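Local coordinates for 3-oxoacyl-[acyl-carrier protein] synthase (Thermus thermophilus, PDB 1UB7) that probably catalyses the first condensation of fatty acid synthesis, condensing the acetyl group of acetyl-CoA with malonyl-ACP with loss of carbon dioxide, as a homodimer, at residues Y49-L62 / D83-F97. Numbering follows the deposited sequence.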
loop_
_atom_site.group_PDB
_atom_site.type_symbol
_atom_site.label_atom_id
_atom_site.label_comp_id
_atom_site.label_asym_id
_atom_site.label_seq_id
_atom_site.Cartn_x
_atom_site.Cartn_y
_atom_site.Cartn_z
ATOM N N TYR A 49 7.794 10.173 14.643
ATOM C CA TYR A 49 6.853 9.225 14.041
ATOM C C TYR A 49 7.397 8.339 12.935
ATOM O O TYR A 49 8.574 8.423 12.571
ATOM C CB TYR A 49 5.619 9.964 13.550
ATOM C CG TYR A 49 4.870 10.593 14.692
ATOM C CD1 TYR A 49 5.239 11.844 15.192
ATOM C CD2 TYR A 49 3.843 9.903 15.332
ATOM C CE1 TYR A 49 4.606 12.390 16.308
ATOM C CE2 TYR A 49 3.204 10.439 16.449
ATOM C CZ TYR A 49 3.590 11.680 16.929
ATOM O OH TYR A 49 2.949 12.205 18.026
ATOM N N THR A 50 6.530 7.483 12.402
ATOM C CA THR A 50 6.944 6.558 11.346
ATOM C C THR A 50 7.729 7.201 10.203
ATOM O O THR A 50 8.722 6.633 9.736
ATOM C CB THR A 50 5.748 5.806 10.767
ATOM O OG1 THR A 50 5.252 4.892 11.754
ATOM C CG2 THR A 50 6.158 5.042 9.504
ATOM N N SER A 51 7.295 8.381 9.768
ATOM C CA SER A 51 7.993 9.077 8.698
ATOM C C SER A 51 9.412 9.440 9.144
ATOM O O SER A 51 10.366 9.363 8.358
ATOM C CB SER A 51 7.216 10.335 8.286
ATOM O OG SER A 51 6.946 11.153 9.400
ATOM N N ASP A 52 9.558 9.809 10.413
ATOM C CA ASP A 52 10.881 10.165 10.935
ATOM C C ASP A 52 11.777 8.942 10.961
ATOM O O ASP A 52 12.956 9.012 10.602
ATOM C CB ASP A 52 10.764 10.740 12.339
ATOM C CG ASP A 52 9.850 11.929 12.386
ATOM O OD1 ASP A 52 10.233 12.991 11.842
ATOM O OD2 ASP A 52 8.743 11.790 12.950
ATOM N N LEU A 53 11.218 7.817 11.393
ATOM C CA LEU A 53 12.001 6.605 11.431
ATOM C C LEU A 53 12.409 6.300 9.992
ATOM O O LEU A 53 13.539 5.878 9.744
ATOM C CB LEU A 53 11.183 5.454 12.012
ATOM C CG LEU A 53 10.507 5.699 13.370
ATOM C CD1 LEU A 53 9.748 4.437 13.788
ATOM C CD2 LEU A 53 11.554 6.069 14.422
ATOM N N ALA A 54 11.497 6.537 9.046
ATOM C CA ALA A 54 11.781 6.284 7.635
ATOM C C ALA A 54 12.875 7.232 7.133
ATOM O O ALA A 54 13.796 6.800 6.428
ATOM C CB ALA A 54 10.510 6.441 6.794
ATOM N N PHE A 55 12.782 8.515 7.496
ATOM C CA PHE A 55 13.794 9.478 7.069
ATOM C C PHE A 55 15.159 9.049 7.602
ATOM O O PHE A 55 16.139 8.981 6.855
ATOM C CB PHE A 55 13.493 10.898 7.579
ATOM C CG PHE A 55 12.186 11.486 7.086
ATOM C CD1 PHE A 55 11.543 10.982 5.948
ATOM C CD2 PHE A 55 11.600 12.557 7.769
ATOM C CE1 PHE A 55 10.330 11.536 5.506
ATOM C CE2 PHE A 55 10.391 13.116 7.335
ATOM C CZ PHE A 55 9.757 12.599 6.199
ATOM N N LYS A 56 15.216 8.752 8.899
ATOM C CA LYS A 56 16.462 8.335 9.526
ATOM C C LYS A 56 17.052 7.063 8.929
ATOM O O LYS A 56 18.271 6.931 8.828
ATOM C CB LYS A 56 16.273 8.193 11.044
ATOM C CG LYS A 56 16.482 9.515 11.778
ATOM C CD LYS A 56 15.442 9.747 12.848
ATOM C CE LYS A 56 15.475 11.189 13.361
ATOM N NZ LYS A 56 14.368 11.428 14.349
ATOM N N ALA A 57 16.209 6.128 8.516
ATOM C CA ALA A 57 16.732 4.901 7.925
ATOM C C ALA A 57 17.355 5.229 6.577
ATOM O O ALA A 57 18.392 4.685 6.222
ATOM C CB ALA A 57 15.623 3.875 7.752
ATOM N N VAL A 58 16.737 6.130 5.818
ATOM C CA VAL A 58 17.308 6.465 4.522
ATOM C C VAL A 58 18.617 7.261 4.693
ATOM O O VAL A 58 19.559 7.086 3.904
ATOM C CB VAL A 58 16.309 7.242 3.628
ATOM C CG1 VAL A 58 16.967 7.554 2.282
ATOM C CG2 VAL A 58 15.061 6.403 3.396
ATOM N N GLU A 59 18.688 8.126 5.708
ATOM C CA GLU A 59 19.928 8.880 5.954
ATOM C C GLU A 59 21.073 7.909 6.229
ATOM O O GLU A 59 22.196 8.100 5.763
ATOM C CB GLU A 59 19.778 9.831 7.146
ATOM C CG GLU A 59 19.012 11.082 6.814
ATOM C CD GLU A 59 18.529 11.815 8.044
ATOM O OE1 GLU A 59 18.775 11.324 9.165
ATOM O OE2 GLU A 59 17.893 12.883 7.889
ATOM N N ASP A 60 20.786 6.857 6.986
ATOM C CA ASP A 60 21.804 5.885 7.297
ATOM C C ASP A 60 22.242 5.225 5.981
ATOM O O ASP A 60 23.431 4.999 5.753
ATOM C CB ASP A 60 21.255 4.842 8.287
ATOM C CG ASP A 60 22.305 3.823 8.685
ATOM O OD1 ASP A 60 23.391 4.240 9.166
ATOM O OD2 ASP A 60 22.056 2.612 8.509
ATOM N N LEU A 61 21.270 4.916 5.128
ATOM C CA LEU A 61 21.530 4.313 3.815
ATOM C C LEU A 61 22.479 5.233 3.035
ATOM O O LEU A 61 23.436 4.780 2.409
ATOM C CB LEU A 61 20.201 4.139 3.049
ATOM C CG LEU A 61 20.250 3.450 1.674
ATOM C CD1 LEU A 61 18.915 2.754 1.405
ATOM C CD2 LEU A 61 20.574 4.469 0.563
ATOM N N LEU A 62 22.209 6.531 3.091
ATOM C CA LEU A 62 23.037 7.511 2.423
ATOM C C LEU A 62 24.430 7.669 3.048
ATOM O O LEU A 62 25.395 7.932 2.332
ATOM C CB LEU A 62 22.293 8.843 2.366
ATOM C CG LEU A 62 21.199 8.809 1.295
ATOM C CD1 LEU A 62 20.570 10.175 1.182
ATOM C CD2 LEU A 62 21.797 8.388 -0.062
ATOM N N ASP A 83 1.851 7.929 9.333
ATOM C CA ASP A 83 1.512 9.176 10.006
ATOM C C ASP A 83 0.061 9.559 9.767
ATOM O O ASP A 83 -0.643 9.940 10.698
ATOM C CB ASP A 83 2.416 10.306 9.514
ATOM C CG ASP A 83 3.848 10.138 9.961
ATOM O OD1 ASP A 83 4.267 8.990 10.223
ATOM O OD2 ASP A 83 4.560 11.159 10.038
ATOM N N ALA A 84 -0.384 9.468 8.516
ATOM C CA ALA A 84 -1.762 9.809 8.178
ATOM C C ALA A 84 -2.339 8.839 7.150
ATOM O O ALA A 84 -1.591 8.072 6.537
ATOM C CB ALA A 84 -1.812 11.223 7.633
ATOM N N LEU A 85 -3.664 8.855 6.979
ATOM C CA LEU A 85 -4.329 8.010 5.974
ATOM C C LEU A 85 -3.829 8.559 4.627
ATOM O O LEU A 85 -3.635 7.826 3.652
ATOM C CB LEU A 85 -5.859 8.140 6.071
ATOM C CG LEU A 85 -6.559 7.538 7.296
ATOM C CD1 LEU A 85 -8.070 7.775 7.205
ATOM C CD2 LEU A 85 -6.260 6.041 7.366
ATOM N N PHE A 86 -3.641 9.874 4.608
ATOM C CA PHE A 86 -3.106 10.613 3.477
ATOM C C PHE A 86 -2.697 11.967 4.045
ATOM O O PHE A 86 -3.332 12.480 4.959
ATOM C CB PHE A 86 -4.118 10.769 2.318
ATOM C CG PHE A 86 -5.531 11.088 2.745
ATOM C CD1 PHE A 86 -6.365 10.091 3.269
ATOM C CD2 PHE A 86 -6.049 12.378 2.583
ATOM C CE1 PHE A 86 -7.697 10.370 3.622
ATOM C CE2 PHE A 86 -7.382 12.671 2.932
ATOM C CZ PHE A 86 -8.208 11.665 3.452
ATOM N N PRO A 87 -1.597 12.537 3.549
ATOM C CA PRO A 87 -0.748 11.967 2.498
ATOM C C PRO A 87 -0.058 10.685 2.978
ATOM O O PRO A 87 0.051 10.446 4.183
ATOM C CB PRO A 87 0.247 13.094 2.230
ATOM C CG PRO A 87 0.451 13.661 3.617
ATOM C CD PRO A 87 -0.963 13.722 4.156
ATOM N N ASP A 88 0.398 9.856 2.047
ATOM C CA ASP A 88 1.086 8.644 2.443
ATOM C C ASP A 88 2.507 8.985 2.888
ATOM O O ASP A 88 3.079 10.003 2.516
ATOM C CB ASP A 88 1.127 7.620 1.298
ATOM C CG ASP A 88 1.690 8.199 -0.002
ATOM O OD1 ASP A 88 0.954 8.931 -0.677
ATOM O OD2 ASP A 88 2.858 7.920 -0.344
ATOM N N THR A 89 3.081 8.106 3.679
ATOM C CA THR A 89 4.414 8.310 4.190
ATOM C C THR A 89 5.452 8.259 3.072
ATOM O O THR A 89 6.490 8.900 3.181
ATOM C CB THR A 89 4.712 7.246 5.269
ATOM O OG1 THR A 89 3.629 7.232 6.197
ATOM C CG2 THR A 89 5.993 7.555 6.009
ATOM N N ALA A 90 5.190 7.508 2.001
ATOM C CA ALA A 90 6.166 7.445 0.895
ATOM C C ALA A 90 6.292 8.806 0.244
ATOM O O ALA A 90 7.383 9.215 -0.139
ATOM C CB ALA A 90 5.772 6.412 -0.148
ATOM N N ALA A 91 5.182 9.524 0.136
ATOM C CA ALA A 91 5.239 10.851 -0.458
ATOM C C ALA A 91 6.100 11.779 0.422
ATOM O O ALA A 91 6.850 12.607 -0.091
ATOM C CB ALA A 91 3.836 11.404 -0.623
ATOM N N LEU A 92 6.017 11.624 1.742
ATOM C CA LEU A 92 6.813 12.452 2.648
ATOM C C LEU A 92 8.301 12.134 2.471
ATOM O O LEU A 92 9.150 13.030 2.518
ATOM C CB LEU A 92 6.393 12.214 4.110
ATOM C CG LEU A 92 4.902 12.393 4.442
ATOM C CD1 LEU A 92 4.634 12.069 5.915
ATOM C CD2 LEU A 92 4.487 13.815 4.134
ATOM N N VAL A 93 8.620 10.861 2.260
ATOM C CA VAL A 93 10.013 10.442 2.074
ATOM C C VAL A 93 10.529 10.985 0.743
ATOM O O VAL A 93 11.660 11.455 0.652
ATOM C CB VAL A 93 10.148 8.894 2.070
ATOM C CG1 VAL A 93 11.540 8.481 1.613
ATOM C CG2 VAL A 93 9.871 8.347 3.458
ATOM N N GLN A 94 9.690 10.914 -0.289
ATOM C CA GLN A 94 10.052 11.416 -1.615
ATOM C C GLN A 94 10.414 12.915 -1.538
ATOM O O GLN A 94 11.406 13.360 -2.116
ATOM C CB GLN A 94 8.883 11.190 -2.580
ATOM C CG GLN A 94 9.004 11.902 -3.915
ATOM C CD GLN A 94 8.616 13.355 -3.796
ATOM O OE1 GLN A 94 7.550 13.677 -3.267
ATOM N NE2 GLN A 94 9.475 14.247 -4.286
ATOM N N ALA A 95 9.600 13.671 -0.806
ATOM C CA ALA A 95 9.806 15.107 -0.630
ATOM C C ALA A 95 11.125 15.379 0.109
ATOM O O ALA A 95 12.000 16.092 -0.394
ATOM C CB ALA A 95 8.612 15.715 0.152
ATOM N N ARG A 96 11.254 14.783 1.296
ATOM C CA ARG A 96 12.430 14.930 2.128
ATOM C C ARG A 96 13.725 14.779 1.348
ATOM O O ARG A 96 14.660 15.557 1.523
ATOM C CB ARG A 96 12.391 13.912 3.270
ATOM C CG ARG A 96 13.723 13.712 3.999
ATOM C CD ARG A 96 14.166 14.936 4.798
ATOM N NE ARG A 96 15.495 14.733 5.394
ATOM C CZ ARG A 96 16.656 14.871 4.748
ATOM N NH1 ARG A 96 16.687 15.225 3.461
ATOM N NH2 ARG A 96 17.799 14.645 5.387
ATOM N N PHE A 97 13.801 13.787 0.481
ATOM C CA PHE A 97 15.029 13.613 -0.267
ATOM C C PHE A 97 14.977 14.222 -1.670
ATOM O O PHE A 97 15.831 13.941 -2.514
ATOM C CB PHE A 97 15.378 12.131 -0.285
ATOM C CG PHE A 97 15.679 11.600 1.083
ATOM C CD1 PHE A 97 16.935 11.785 1.649
ATOM C CD2 PHE A 97 14.674 11.006 1.853
ATOM C CE1 PHE A 97 17.184 11.389 2.972
ATOM C CE2 PHE A 97 14.908 10.607 3.174
ATOM C CZ PHE A 97 16.166 10.799 3.737
HETATM O O HOH W 1 3.450 7.730 12.577
HETATM O O HOH W 2 14.913 14.412 7.904
#
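Asp83 grips the first turn of helix 50-62 with both carboxylate oxygens: OD1 accepts from Ser51 N (3.1 Å) on its syn side, 25° out of the carboxylate plane, while OD2 takes the Ser51 hydroxyl, OG at a very short 2.5 Å. A water bound to OD1 also accepts from Thr50 N, so the negative charge faces amides at a helix start, which would favour it. With an alanine at this position, Ser51 N and OG would probably lose both acceptors, leaving the hydroxyl free to turn. In Thr89, chi1 of -50° sets OG1 beside the backbone N and swings CG2 opposite that N, onto Ser51 CA (3.7 Å). In this thiolase-like fold both helices, crossing at -42°, pack on one side of the five-stranded mixed sheet. Leu92 CB meets Phe55 CZ. Val93 backbone lies at that ring's edge; its CG2 comes within 3.9 Å of small Ala54 CB, packed on strand 131-138. Long Arg96 lays aliphatic CB over a Phe55 face, 4.1 Å from the centroid, while NH2 forms a salt bridge with the anti lone pair of Glu59 OE2 (3.1 Å) and NE donates to a water. Phe97's broad ring, just past the helix, packs between Val58 CG1, 3.8 Å from its centroid, and Leu62 CD1.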